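Local atomic coordinates of thioesterase superfamily (PDB entry 2OAF), a protein that probably hydrolyses acyl thioesters, as other hotdog-fold enzymes of the thioesterase superfamily do. Residues B[15-20]-B[48-53]; B[74-79]-B[120-125]; B[80-85]-B[113-118]; B[93-98]-B[107-112]. All coordinates share one frame; numbering follows the deposited sequence.

Contact 1 of 4, residues B[15-20]-B[48-53]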
loop_
_atom_site.group_PDB
_atom_site.type_symbol
_atom_site.label_atom_id
_atom_site.label_comp_id
_atom_site.label_asym_id
_atom_site.label_seq_id
_atom_site.Cartn_x
_atom_site.Cartn_y
_atom_site.Cartn_z
ATOM N N SER B 15 23.686 6.271 19.512
ATOM C CA SER B 15 24.063 6.851 18.223
ATOM C C SER B 15 23.059 6.610 17.096
ATOM O O SER B 15 23.277 7.084 15.994
ATOM C CB SER B 15 25.421 6.266 17.773
ATOM O OG SER B 15 25.308 4.905 17.327
ATOM N N ALA B 16 21.991 5.855 17.336
ATOM C CA ALA B 16 21.116 5.453 16.240
ATOM C C ALA B 16 20.486 6.686 15.611
ATOM O O ALA B 16 20.061 7.627 16.310
ATOM C CB ALA B 16 20.024 4.445 16.707
ATOM N N PHE B 17 20.465 6.681 14.283
ATOM C CA PHE B 17 19.700 7.627 13.501
ATOM C C PHE B 17 18.225 7.405 13.792
ATOM O O PHE B 17 17.764 6.263 13.867
ATOM C CB PHE B 17 20.001 7.368 12.018
ATOM C CG PHE B 17 19.202 8.209 11.086
ATOM C CD1 PHE B 17 19.429 9.579 11.004
ATOM C CD2 PHE B 17 18.216 7.653 10.305
ATOM C CE1 PHE B 17 18.679 10.370 10.170
ATOM C CE2 PHE B 17 17.478 8.436 9.462
ATOM C CZ PHE B 17 17.699 9.802 9.404
ATOM N N VAL B 18 17.472 8.484 13.924
ATOM C CA VAL B 18 16.044 8.382 14.151
ATOM C C VAL B 18 15.316 8.992 12.956
ATOM O O VAL B 18 15.571 10.143 12.612
ATOM C CB VAL B 18 15.635 9.058 15.500
ATOM C CG1 VAL B 18 14.108 9.026 15.690
ATOM C CG2 VAL B 18 16.341 8.398 16.677
ATOM N N HIS B 19 14.488 8.186 12.284
ATOM C CA HIS B 19 13.590 8.649 11.225
ATOM C C HIS B 19 12.160 8.726 11.760
ATOM O O HIS B 19 11.653 7.749 12.271
ATOM C CB HIS B 19 13.648 7.699 10.031
ATOM C CG HIS B 19 12.696 8.062 8.935
ATOM N ND1 HIS B 19 12.774 9.264 8.259
ATOM C CD2 HIS B 19 11.637 7.399 8.413
ATOM C CE1 HIS B 19 11.793 9.331 7.380
ATOM N NE2 HIS B 19 11.085 8.214 7.451
ATOM N N ASP B 20 11.513 9.887 11.629
ATOM C CA ASP B 20 10.122 10.047 12.063
ATOM C C ASP B 20 9.192 9.559 10.990
ATOM O O ASP B 20 9.371 9.915 9.833
ATOM C CB ASP B 20 9.777 11.507 12.316
ATOM C CG ASP B 20 10.469 12.093 13.540
ATOM O OD1 ASP B 20 11.098 11.354 14.308
ATOM O OD2 ASP B 20 10.396 13.327 13.708
ATOM N N ASP B 48 15.782 3.565 4.172
ATOM C CA ASP B 48 15.944 4.492 3.053
ATOM C C ASP B 48 16.416 5.870 3.548
ATOM O O ASP B 48 17.297 6.480 2.931
ATOM C CB ASP B 48 14.633 4.620 2.268
ATOM C CG ASP B 48 14.726 5.631 1.153
ATOM O OD1 ASP B 48 15.193 5.283 0.058
ATOM O OD2 ASP B 48 14.359 6.786 1.386
ATOM N N ALA B 49 15.842 6.350 4.660
ATOM C CA ALA B 49 16.244 7.631 5.256
ATOM C C ALA B 49 17.671 7.590 5.824
ATOM O O ALA B 49 18.368 8.603 5.858
ATOM C CB ALA B 49 15.216 8.104 6.359
ATOM N N TRP B 50 18.088 6.420 6.297
ATOM C CA TRP B 50 19.469 6.243 6.795
ATOM C C TRP B 50 20.433 6.468 5.637
ATOM O O TRP B 50 21.394 7.194 5.745
ATOM C CB TRP B 50 19.669 4.857 7.432
ATOM C CG TRP B 50 20.986 4.663 8.090
ATOM C CD1 TRP B 50 21.267 4.792 9.432
ATOM C CD2 TRP B 50 22.226 4.292 7.453
ATOM N NE1 TRP B 50 22.617 4.526 9.658
ATOM C CE2 TRP B 50 23.220 4.235 8.461
ATOM C CE3 TRP B 50 22.589 4.008 6.144
ATOM C CZ2 TRP B 50 24.519 3.925 8.185
ATOM C CZ3 TRP B 50 23.926 3.677 5.867
ATOM C CH2 TRP B 50 24.853 3.645 6.868
ATOM N N TRP B 51 20.144 5.852 4.506
ATOM C CA TRP B 51 20.970 6.053 3.318
ATOM C C TRP B 51 21.002 7.506 2.887
ATOM O O TRP B 51 22.033 7.999 2.491
ATOM C CB TRP B 51 20.482 5.169 2.160
ATOM C CG TRP B 51 20.799 3.751 2.336
ATOM C CD1 TRP B 51 19.942 2.764 2.655
ATOM C CD2 TRP B 51 22.081 3.143 2.188
ATOM N NE1 TRP B 51 20.588 1.565 2.708
ATOM C CE2 TRP B 51 21.913 1.765 2.438
ATOM C CE3 TRP B 51 23.350 3.628 1.877
ATOM C CZ2 TRP B 51 22.969 0.850 2.378
ATOM C CZ3 TRP B 51 24.420 2.706 1.821
ATOM C CH2 TRP B 51 24.207 1.330 2.075
ATOM N N SER B 52 19.867 8.186 2.918
ATOM C CA SER B 52 19.849 9.615 2.592
ATOM C C SER B 52 20.761 10.409 3.518
ATOM O O SER B 52 21.456 11.293 3.089
ATOM C CB SER B 52 18.438 10.183 2.693
ATOM O OG SER B 52 17.670 9.725 1.615
ATOM N N GLU B 53 20.728 10.081 4.800
ATOM C CA GLU B 53 21.484 10.810 5.786
ATOM C C GLU B 53 22.996 10.613 5.612
ATOM O O GLU B 53 23.760 11.569 5.697
ATOM C CB GLU B 53 21.050 10.345 7.189
ATOM C CG GLU B 53 21.736 11.042 8.335
ATOM C CD GLU B 53 21.407 12.520 8.426
ATOM O OE1 GLU B 53 20.331 12.941 7.921
ATOM O OE2 GLU B 53 22.244 13.249 9.016
#

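Contact 2 of 4, residues B[74-79]-B[120-125]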
loop_
_atom_site.group_PDB
_atom_site.type_symbol
_atom_site.label_atom_id
_atom_site.label_comp_id
_atom_site.label_asym_id
_atom_site.label_seq_id
_atom_site.Cartn_x
_atom_site.Cartn_y
_atom_site.Cartn_z
ATOM N N VAL B 74 17.252 -9.799 1.369
ATOM C CA VAL B 74 17.292 -11.267 1.383
ATOM C C VAL B 74 16.642 -11.845 2.649
ATOM O O VAL B 74 16.267 -13.009 2.665
ATOM C CB VAL B 74 18.713 -11.822 1.178
ATOM C CG1 VAL B 74 19.200 -11.530 -0.247
ATOM C CG2 VAL B 74 19.680 -11.275 2.212
ATOM N N ARG B 75 16.485 -11.028 3.686
ATOM C CA ARG B 75 15.781 -11.444 4.893
ATOM C C ARG B 75 15.235 -10.263 5.671
ATOM O O ARG B 75 15.815 -9.163 5.683
ATOM C CB ARG B 75 16.702 -12.264 5.797
ATOM C CG ARG B 75 16.060 -12.717 7.133
ATOM C CD ARG B 75 16.975 -13.717 7.863
ATOM N NE ARG B 75 16.519 -13.933 9.243
ATOM C CZ ARG B 75 15.554 -14.781 9.598
ATOM N NH1 ARG B 75 14.952 -15.536 8.693
ATOM N NH2 ARG B 75 15.198 -14.885 10.881
ATOM N N LEU B 76 14.093 -10.487 6.304
ATOM C CA LEU B 76 13.603 -9.551 7.324
ATOM C C LEU B 76 12.928 -10.310 8.480
ATOM O O LEU B 76 12.331 -11.390 8.288
ATOM C CB LEU B 76 12.685 -8.527 6.708
ATOM C CG LEU B 76 11.285 -8.842 6.216
ATOM C CD1 LEU B 76 10.328 -8.918 7.336
ATOM C CD2 LEU B 76 10.840 -7.708 5.277
ATOM N N GLU B 77 13.064 -9.768 9.678
ATOM C CA GLU B 77 12.351 -10.321 10.827
ATOM C C GLU B 77 11.950 -9.186 11.723
ATOM O O GLU B 77 12.706 -8.185 11.864
ATOM C CB GLU B 77 13.168 -11.360 11.600
ATOM C CG GLU B 77 14.451 -10.856 12.184
ATOM C CD GLU B 77 15.109 -11.849 13.159
ATOM O OE1 GLU B 77 14.452 -12.294 14.141
ATOM O OE2 GLU B 77 16.303 -12.157 12.940
HETATM N N MSE B 78 10.737 -9.308 12.270
HETATM C CA MSE B 78 10.156 -8.260 13.132
HETATM C C MSE B 78 9.427 -8.908 14.273
HETATM O O MSE B 78 8.731 -9.898 14.067
HETATM C CB MSE B 78 9.196 -7.380 12.342
HETATM C CG MSE B 78 9.830 -6.750 11.105
HETATM SE SE MSE B 78 8.706 -5.492 10.200
HETATM C CE MSE B 78 8.623 -4.108 11.534
ATOM N N ASP B 79 9.607 -8.348 15.478
ATOM C CA ASP B 79 8.807 -8.673 16.635
ATOM C C ASP B 79 7.945 -7.485 16.944
ATOM O O ASP B 79 8.456 -6.366 16.977
ATOM C CB ASP B 79 9.673 -9.007 17.835
ATOM C CG ASP B 79 10.468 -10.281 17.675
ATOM O OD1 ASP B 79 10.067 -11.177 16.918
ATOM O OD2 ASP B 79 11.509 -10.400 18.350
ATOM N N GLY B 120 12.991 -4.771 14.580
ATOM C CA GLY B 120 13.245 -5.501 13.344
ATOM C C GLY B 120 14.718 -5.579 12.948
ATOM O O GLY B 120 15.516 -4.706 13.295
ATOM N N ALA B 121 15.057 -6.614 12.173
ATOM C CA ALA B 121 16.372 -6.758 11.559
ATOM C C ALA B 121 16.173 -7.105 10.073
ATOM O O ALA B 121 15.363 -7.958 9.723
ATOM C CB ALA B 121 17.179 -7.852 12.272
ATOM N N PHE B 122 16.902 -6.405 9.217
ATOM C CA PHE B 122 16.667 -6.409 7.776
ATOM C C PHE B 122 17.994 -6.539 7.053
ATOM O O PHE B 122 18.872 -5.706 7.232
ATOM C CB PHE B 122 16.020 -5.080 7.389
ATOM C CG PHE B 122 14.751 -4.784 8.153
ATOM C CD1 PHE B 122 14.794 -4.159 9.397
ATOM C CD2 PHE B 122 13.525 -5.120 7.624
ATOM C CE1 PHE B 122 13.623 -3.876 10.090
ATOM C CE2 PHE B 122 12.354 -4.847 8.311
ATOM C CZ PHE B 122 12.415 -4.232 9.563
ATOM N N THR B 123 18.136 -7.586 6.252
ATOM C CA THR B 123 19.404 -7.944 5.638
ATOM C C THR B 123 19.294 -7.809 4.125
ATOM O O THR B 123 18.341 -8.311 3.506
ATOM C CB THR B 123 19.781 -9.391 5.982
ATOM O OG1 THR B 123 19.771 -9.544 7.406
ATOM C CG2 THR B 123 21.186 -9.726 5.444
ATOM N N CYS B 124 20.248 -7.079 3.560
ATOM C CA CYS B 124 20.363 -6.785 2.138
ATOM C C CYS B 124 21.692 -7.314 1.603
ATOM O O CYS B 124 22.662 -7.347 2.333
ATOM C CB CYS B 124 20.388 -5.275 1.965
ATOM S SG CYS B 124 18.866 -4.499 2.555
ATOM N N VAL B 125 21.725 -7.696 0.328
ATOM C CA VAL B 125 22.977 -7.931 -0.389
ATOM C C VAL B 125 23.197 -6.718 -1.303
ATOM O O VAL B 125 22.375 -5.806 -1.323
ATOM C CB VAL B 125 22.956 -9.256 -1.181
ATOM C CG1 VAL B 125 22.941 -10.454 -0.219
ATOM C CG2 VAL B 125 21.786 -9.297 -2.183
#

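Contact 3 of 4, residues B[80-85]-B[113-118]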
loop_
_atom_site.group_PDB
_atom_site.type_symbol
_atom_site.label_atom_id
_atom_site.label_comp_id
_atom_site.label_asym_id
_atom_site.label_seq_id
_atom_site.Cartn_x
_atom_site.Cartn_y
_atom_site.Cartn_z
ATOM N N PHE B 80 6.650 -7.718 17.144
ATOM C CA PHE B 80 5.667 -6.654 17.416
ATOM C C PHE B 80 5.275 -6.726 18.909
ATOM O O PHE B 80 4.689 -7.715 19.347
ATOM C CB PHE B 80 4.465 -6.842 16.515
ATOM C CG PHE B 80 4.834 -6.979 15.064
ATOM C CD1 PHE B 80 5.252 -5.899 14.347
ATOM C CD2 PHE B 80 4.779 -8.204 14.439
ATOM C CE1 PHE B 80 5.644 -6.033 13.029
ATOM C CE2 PHE B 80 5.118 -8.332 13.117
ATOM C CZ PHE B 80 5.558 -7.236 12.417
ATOM N N LYS B 81 5.610 -5.684 19.673
ATOM C CA LYS B 81 5.511 -5.718 21.140
ATOM C C LYS B 81 4.361 -4.886 21.640
ATOM O O LYS B 81 3.828 -5.149 22.704
ATOM C CB LYS B 81 6.800 -5.198 21.776
ATOM C CG LYS B 81 8.087 -5.846 21.264
ATOM C CD LYS B 81 8.280 -7.242 21.815
ATOM C CE LYS B 81 9.788 -7.659 21.769
ATOM N NZ LYS B 81 10.118 -9.030 22.342
ATOM N N SER B 82 4.011 -3.845 20.898
ATOM C CA SER B 82 2.985 -2.935 21.315
ATOM C C SER B 82 2.395 -2.292 20.043
ATOM O O SER B 82 3.090 -2.125 19.053
ATOM C CB SER B 82 3.590 -1.860 22.260
ATOM O OG SER B 82 2.588 -1.140 22.920
ATOM N N PRO B 83 1.102 -1.965 20.059
ATOM C CA PRO B 83 0.474 -1.404 18.872
ATOM C C PRO B 83 0.972 -0.027 18.470
ATOM O O PRO B 83 1.302 0.806 19.320
ATOM C CB PRO B 83 -0.983 -1.241 19.291
ATOM C CG PRO B 83 -1.151 -2.061 20.436
ATOM C CD PRO B 83 0.137 -2.122 21.145
ATOM N N VAL B 84 0.981 0.214 17.174
ATOM C CA VAL B 84 1.357 1.497 16.622
ATOM C C VAL B 84 0.053 2.260 16.285
ATOM O O VAL B 84 -0.871 1.699 15.693
ATOM C CB VAL B 84 2.205 1.307 15.384
ATOM C CG1 VAL B 84 2.378 2.623 14.676
ATOM C CG2 VAL B 84 3.628 0.680 15.762
ATOM N N THR B 85 -0.052 3.511 16.714
ATOM C CA THR B 85 -1.267 4.319 16.426
ATOM C C THR B 85 -0.921 5.711 15.930
ATOM O O THR B 85 0.215 6.163 16.017
ATOM C CB THR B 85 -2.161 4.496 17.641
ATOM O OG1 THR B 85 -1.584 5.496 18.503
ATOM C CG2 THR B 85 -2.375 3.174 18.390
ATOM N N ASP B 113 6.155 7.359 21.867
ATOM C CA ASP B 113 6.121 7.860 23.218
ATOM C C ASP B 113 7.010 7.031 24.140
ATOM O O ASP B 113 6.671 6.741 25.302
ATOM C CB ASP B 113 4.690 7.923 23.702
ATOM C CG ASP B 113 4.341 9.277 24.241
ATOM O OD1 ASP B 113 4.941 10.250 23.762
ATOM O OD2 ASP B 113 3.445 9.356 25.089
ATOM N N GLY B 114 8.184 6.684 23.619
ATOM C CA GLY B 114 9.171 5.880 24.355
ATOM C C GLY B 114 8.925 4.404 24.517
ATOM O O GLY B 114 9.782 3.694 25.046
ATOM N N VAL B 115 7.758 3.930 24.084
ATOM C CA VAL B 115 7.437 2.513 24.093
ATOM C C VAL B 115 7.935 1.868 22.808
ATOM O O VAL B 115 7.612 2.332 21.707
ATOM C CB VAL B 115 5.892 2.283 24.150
ATOM C CG1 VAL B 115 5.548 0.771 24.207
ATOM C CG2 VAL B 115 5.270 3.034 25.345
ATOM N N THR B 116 8.685 0.775 22.930
ATOM C CA THR B 116 9.159 0.055 21.758
ATOM C C THR B 116 8.037 -0.817 21.227
ATOM O O THR B 116 7.644 -1.801 21.837
ATOM C CB THR B 116 10.379 -0.791 22.091
ATOM O OG1 THR B 116 11.403 0.081 22.547
ATOM C CG2 THR B 116 10.875 -1.578 20.850
ATOM N N CYS B 117 7.476 -0.384 20.110
ATOM C CA CYS B 117 6.348 -1.064 19.501
ATOM C C CYS B 117 6.799 -2.252 18.672
ATOM O O CYS B 117 6.110 -3.281 18.628
ATOM C CB CYS B 117 5.560 -0.100 18.637
ATOM S SG CYS B 117 4.917 1.261 19.646
ATOM N N PHE B 118 7.899 -2.092 17.940
ATOM C CA PHE B 118 8.452 -3.225 17.187
ATOM C C PHE B 118 9.968 -3.147 17.075
ATOM O O PHE B 118 10.563 -2.089 17.191
ATOM C CB PHE B 118 7.819 -3.381 15.796
ATOM C CG PHE B 118 8.100 -2.241 14.839
ATOM C CD1 PHE B 118 9.324 -2.110 14.215
ATOM C CD2 PHE B 118 7.122 -1.316 14.553
ATOM C CE1 PHE B 118 9.587 -1.056 13.345
ATOM C CE2 PHE B 118 7.348 -0.294 13.637
ATOM C CZ PHE B 118 8.603 -0.161 13.039
#

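Contact 4 of 4, residues B[93-98]-B[107-112]. With PO4 (phosphate ion), chain H.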
loop_
_atom_site.group_PDB
_atom_site.type_symbol
_atom_site.label_atom_id
_atom_site.label_comp_id
_atom_site.label_asym_id
_atom_site.label_seq_id
_atom_site.Cartn_x
_atom_site.Cartn_y
_atom_site.Cartn_z
ATOM N N HIS B 93 14.307 4.212 15.208
ATOM C CA HIS B 93 15.736 4.239 15.547
ATOM C C HIS B 93 16.423 3.194 14.677
ATOM O O HIS B 93 16.113 1.996 14.767
ATOM C CB HIS B 93 15.969 3.892 17.024
ATOM C CG HIS B 93 15.318 4.830 17.990
ATOM N ND1 HIS B 93 16.041 5.623 18.858
ATOM C CD2 HIS B 93 14.012 5.105 18.226
ATOM C CE1 HIS B 93 15.207 6.332 19.597
ATOM N NE2 HIS B 93 13.970 6.045 19.229
ATOM N N THR B 94 17.362 3.631 13.849
ATOM C CA THR B 94 17.842 2.819 12.735
ATOM C C THR B 94 19.357 2.810 12.710
ATOM O O THR B 94 20.002 3.868 12.798
ATOM C CB THR B 94 17.318 3.404 11.408
ATOM O OG1 THR B 94 15.907 3.530 11.521
ATOM C CG2 THR B 94 17.655 2.505 10.207
ATOM N N TRP B 95 19.936 1.627 12.577
ATOM C CA TRP B 95 21.381 1.540 12.476
ATOM C C TRP B 95 21.825 0.224 11.861
ATOM O O TRP B 95 21.101 -0.756 11.938
ATOM C CB TRP B 95 22.023 1.696 13.870
ATOM C CG TRP B 95 21.806 0.538 14.776
ATOM C CD1 TRP B 95 22.696 -0.445 15.050
ATOM C CD2 TRP B 95 20.611 0.222 15.523
ATOM N NE1 TRP B 95 22.147 -1.345 15.933
ATOM C CE2 TRP B 95 20.869 -0.970 16.232
ATOM C CE3 TRP B 95 19.350 0.816 15.641
ATOM C CZ2 TRP B 95 19.927 -1.575 17.069
ATOM C CZ3 TRP B 95 18.406 0.221 16.489
ATOM C CH2 TRP B 95 18.703 -0.975 17.178
ATOM N N PRO B 96 23.040 0.205 11.284
ATOM C CA PRO B 96 23.618 -1.040 10.798
ATOM C C PRO B 96 24.229 -1.813 11.943
ATOM O O PRO B 96 25.077 -1.286 12.669
ATOM C CB PRO B 96 24.716 -0.575 9.858
ATOM C CG PRO B 96 25.123 0.765 10.402
ATOM C CD PRO B 96 23.919 1.363 11.023
ATOM N N THR B 97 23.811 -3.059 12.082
ATOM C CA THR B 97 24.275 -3.912 13.143
ATOM C C THR B 97 25.465 -4.764 12.683
ATOM O O THR B 97 26.271 -5.216 13.499
ATOM C CB THR B 97 23.095 -4.756 13.731
ATOM O OG1 THR B 97 23.478 -5.306 14.998
ATOM C CG2 THR B 97 22.614 -5.870 12.778
ATOM N N ARG B 98 25.599 -4.932 11.368
ATOM C CA ARG B 98 26.583 -5.814 10.810
ATOM C C ARG B 98 26.814 -5.541 9.329
ATOM O O ARG B 98 25.870 -5.270 8.603
ATOM C CB ARG B 98 26.049 -7.239 11.010
ATOM C CG ARG B 98 26.652 -8.239 10.100
ATOM C CD ARG B 98 26.267 -9.667 10.430
ATOM N NE ARG B 98 27.397 -10.506 10.049
ATOM C CZ ARG B 98 27.760 -10.737 8.785
ATOM N NH1 ARG B 98 27.050 -10.240 7.756
ATOM N NH2 ARG B 98 28.819 -11.491 8.548
ATOM N N ARG B 107 19.177 -2.810 11.831
ATOM C CA ARG B 107 18.169 -2.846 12.869
ATOM C C ARG B 107 17.308 -1.599 12.800
ATOM O O ARG B 107 17.813 -0.505 12.515
ATOM C CB ARG B 107 18.850 -2.894 14.225
ATOM C CG ARG B 107 19.408 -4.226 14.578
ATOM C CD ARG B 107 18.344 -5.211 15.109
ATOM N NE ARG B 107 18.011 -4.903 16.488
ATOM C CZ ARG B 107 16.973 -4.172 16.890
ATOM N NH1 ARG B 107 16.099 -3.706 16.020
ATOM N NH2 ARG B 107 16.814 -3.920 18.179
ATOM N N VAL B 108 16.014 -1.772 13.045
ATOM C CA VAL B 108 15.092 -0.662 13.238
ATOM C C VAL B 108 14.207 -0.980 14.450
ATOM O O VAL B 108 13.595 -2.058 14.498
ATOM C CB VAL B 108 14.175 -0.425 12.024
ATOM C CG1 VAL B 108 13.186 0.716 12.317
ATOM C CG2 VAL B 108 14.990 -0.162 10.739
ATOM N N ASP B 109 14.157 -0.060 15.422
ATOM C CA ASP B 109 13.220 -0.141 16.535
ATOM C C ASP B 109 12.218 0.974 16.266
ATOM O O ASP B 109 12.590 2.166 16.107
ATOM C CB ASP B 109 13.837 0.124 17.913
ATOM C CG ASP B 109 14.725 -1.007 18.425
ATOM O OD1 ASP B 109 14.788 -2.083 17.791
ATOM O OD2 ASP B 109 15.367 -0.799 19.490
ATOM N N GLY B 110 10.950 0.604 16.259
ATOM C CA GLY B 110 9.864 1.575 16.080
ATOM C C GLY B 110 9.338 1.893 17.462
ATOM O O GLY B 110 8.876 0.984 18.159
ATOM N N VAL B 111 9.453 3.166 17.862
ATOM C CA VAL B 111 9.182 3.607 19.235
ATOM C C VAL B 111 8.180 4.735 19.238
ATOM O O VAL B 111 8.313 5.671 18.445
ATOM C CB VAL B 111 10.496 4.099 19.898
ATOM C CG1 VAL B 111 10.228 4.487 21.341
ATOM C CG2 VAL B 111 11.573 2.988 19.795
ATOM N N GLN B 112 7.138 4.617 20.065
ATOM C CA GLN B 112 6.103 5.642 20.164
ATOM C C GLN B 112 5.921 6.076 21.601
ATOM O O GLN B 112 5.578 5.253 22.451
ATOM C CB GLN B 112 4.756 5.136 19.629
ATOM C CG GLN B 112 4.648 5.150 18.135
ATOM C CD GLN B 112 3.217 5.148 17.646
ATOM O OE1 GLN B 112 2.382 4.386 18.126
ATOM N NE2 GLN B 112 2.948 5.963 16.628
HETATM P P PO4 H . 28.253 -12.126 4.454
HETATM O O1 PO4 H . 28.928 -12.629 5.722
HETATM O O2 PO4 H . 27.932 -10.663 4.618
HETATM O O3 PO4 H . 29.231 -12.350 3.307
HETATM O O4 PO4 H . 26.941 -12.857 4.222
#

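Contact 1 of 4, residues B[15-20]-B[48-53]
The backbone oxygen A49 O takes the helix bond from E53 N at 3.0 Å, and the F17 ring comes up to the same oxygen. F17 CE2 lies 3.7 Å from A49 O. No hydrogen bond joins the two segments, so the contact rests on aromatic and aliphatic packing. F17 holds CG anti to its own nitrogen (chi1 176°), which carries the ring from strand 17-21 to the helix. E53 lies over one face of that ring. Its CB makes a CH-pi contact, and CG reaches 3.6 Å from F17 CE1. The E53 chain then bends at chi2, and its carboxylate plane ends up only 22° from the ring plane. F17 CB meets W50 CD1 at 3.9 Å, while the two ring planes stand at 84°, in an oblique pair.

In the hotdog fold an antiparallel sheet wraps round a long helix. Here strand 17-21 lies beside helix 39-54, their local axes 8.8 Å apart. Within the sheet the strand is hydrogen-bonded to strand 90-99, through F17 with T94 and H19 with C92.

Further along the strand, A49 CB sits over one face of the H19 imidazole, displaced toward the rim, with ND1 of H19 3.3 Å away. The other ring nitrogen, NE2 of H19, is hydrogen-bonded to E45 one helical turn earlier. That bond should limit how far the ring can turn over the alanine. R22 of the second subunit packs on H19. A triethylene glycol, probably from the crystallisation liquor, lies close to the F17 side chain.

Contact 2 of 4, residues B[74-79]-B[120-125]
G120 CA lies 3.1 Å from E77 O, in a close CA-H...O contact. This belongs to the antiparallel pairing of strands 69-80 and 115-128 in the hotdog sheet, with a classic beta bulge at its far end. G120 also faces M78 in a non-hydrogen-bonded pair. The space beside G120 CA on that face is taken by the F122 ring.

A121 and E77 form a hydrogen-bonded pair. A121 N gives to E77 O, and E77 N gives to A121 O at 2.9 Å. The E77 carboxylate turns to R75 of the third subunit. Residues 75-79 pair there with a strand of that chain, so the sheet runs on across the interface.

F122 lies on the face of the sheet turned to helix 39-54. Its CG is anti to the carbonyl carbon (chi1 -56°), which places the ring beside the two neighbours on strand 69-80. L76 CB touches F122 CD2 at 3.6 Å. Selenomethionine M78 brings CG to 3.9 Å from F122 CZ, and its selenium lies at the ring edge, a Met-aromatic contact. With a serine here, L76 and M78 would probably lose the ring they rest on, and a gap would open toward A43, L44 and I47 of the helix.

T123 marks the bulge, because V74 and R75 both face it. T123 O accepts from V74 N at 2.8 Å and from R75 N at a longer 3.3 Å. In return T123 N gives an almost straight bond (178°) to R75 O. Past C124, V125 closes the walk: its CG1 methyl meets CG1 of V74 at 3.9 Å.

Contact 3 of 4, residues B[80-85]-B[113-118]
F80 and F118 face each other as a non-hydrogen-bonded antiparallel pair, both side chains on the same side of the sheet. They cross obliquely, and F80 CD1 touches F118 CB at 3.9 Å, so the ring of one meets the stem of the other. The F118 ring is met at its edge by the V84 methyl CG2. That methyl also reaches C117 CB at 3.6 Å and so touches two successive residues of the strand.

C117 O accepts from K81 N at 2.7 Å and from S82 N at 3.1 Å, with the second donor well off the carbonyl direction (120°). Two bonds on one oxygen probably help hold the chain as it leaves strand 69-80. The K81 stem passes beside T116 O, with K81 CB at 3.5 Å, before its amine leads away. At the outer end, S82 holds OG anti to its nitrogen (chi1 -167°), and both CB and OG of S82 lie 3.8 Å from the V115 methyl CG1.

C117 and F118 both face G110, a classic beta bulge against strand 103-112. F80 and V84 lean on L39 at the start of helix 39-54, L90 of strand 90-99 touches V84 and F118, and P83 packs on F132 of the third subunit.

Contact 4 of 4, residues B[93-98]-B[107-112]
R107 CB presses on one face of the W95 indole, 3.4 Å from the centroid of the six-membered ring and nearly on its normal. This is the tight part of the contact. W95 CG sits between its own nitrogen and carbonyl carbon (chi1 71°), which lays the indole alongside R107. The R107 chain bends at chi2 and chi3, bringing its guanidinium over W95 CH2, with that atom 3.6 Å from the plane at its centre. The two planes are 56° apart, so this is no parallel stack. NH1 and NH2 of R107 both grip one oxygen, D109 OD1, at 2.7 and 2.8 Å. R12 takes the other oxygen of D109, and Q10 O accepts from NH2 of R107. A serine in place of R107 would probably leave D109 OD1 without its charged mate and strip the cover from the indole face.

The backbones form a beta hairpin, strands 90-99 and 103-112, inside the hotdog sheet. H93 with D109 and W95 with R107 are hydrogen-bonded pairs. T94 and V108 lie between them as a non-hydrogen-bonded pair on the other face, turned to helix 39-54. Their methyls T94 CG2 and V108 CG2 lie side by side at 3.8 Å.

The ends are less enclosed. H93 is partly exposed, though its CD2 still reaches V111 CG2 at 3.6 Å. At the far end T97 and R98 both face T105, a classic beta bulge. The exposed R98 turns to a phosphate instead: its NH2 binds O1 at 3.0 Å, and its NH1 binds O2 of that ion, which probably came from the crystallisation liquor.

Overall arrangement
From the N terminus, contact 1 closes first, bringing helix 39-54 back against strand 17-21 before the others open. The remaining three are nested and none cross. Contact 2 closes the longest of these loops, from 74-79 to 120-125. Contact 3 lies inside it, and contact 4 lies inside contact 3 as the hairpin of strands 90-99 and 103-112. Strand 115-128 serves both contact 2 and contact 3. Contacts 1 and 4 meet through neighbouring strands 17-21 and 90-99, with centres about 9 Å apart. Contacts 1 and 2 lie on opposite sides of the chain centre. Contacts 2 and 3 also reach the third subunit.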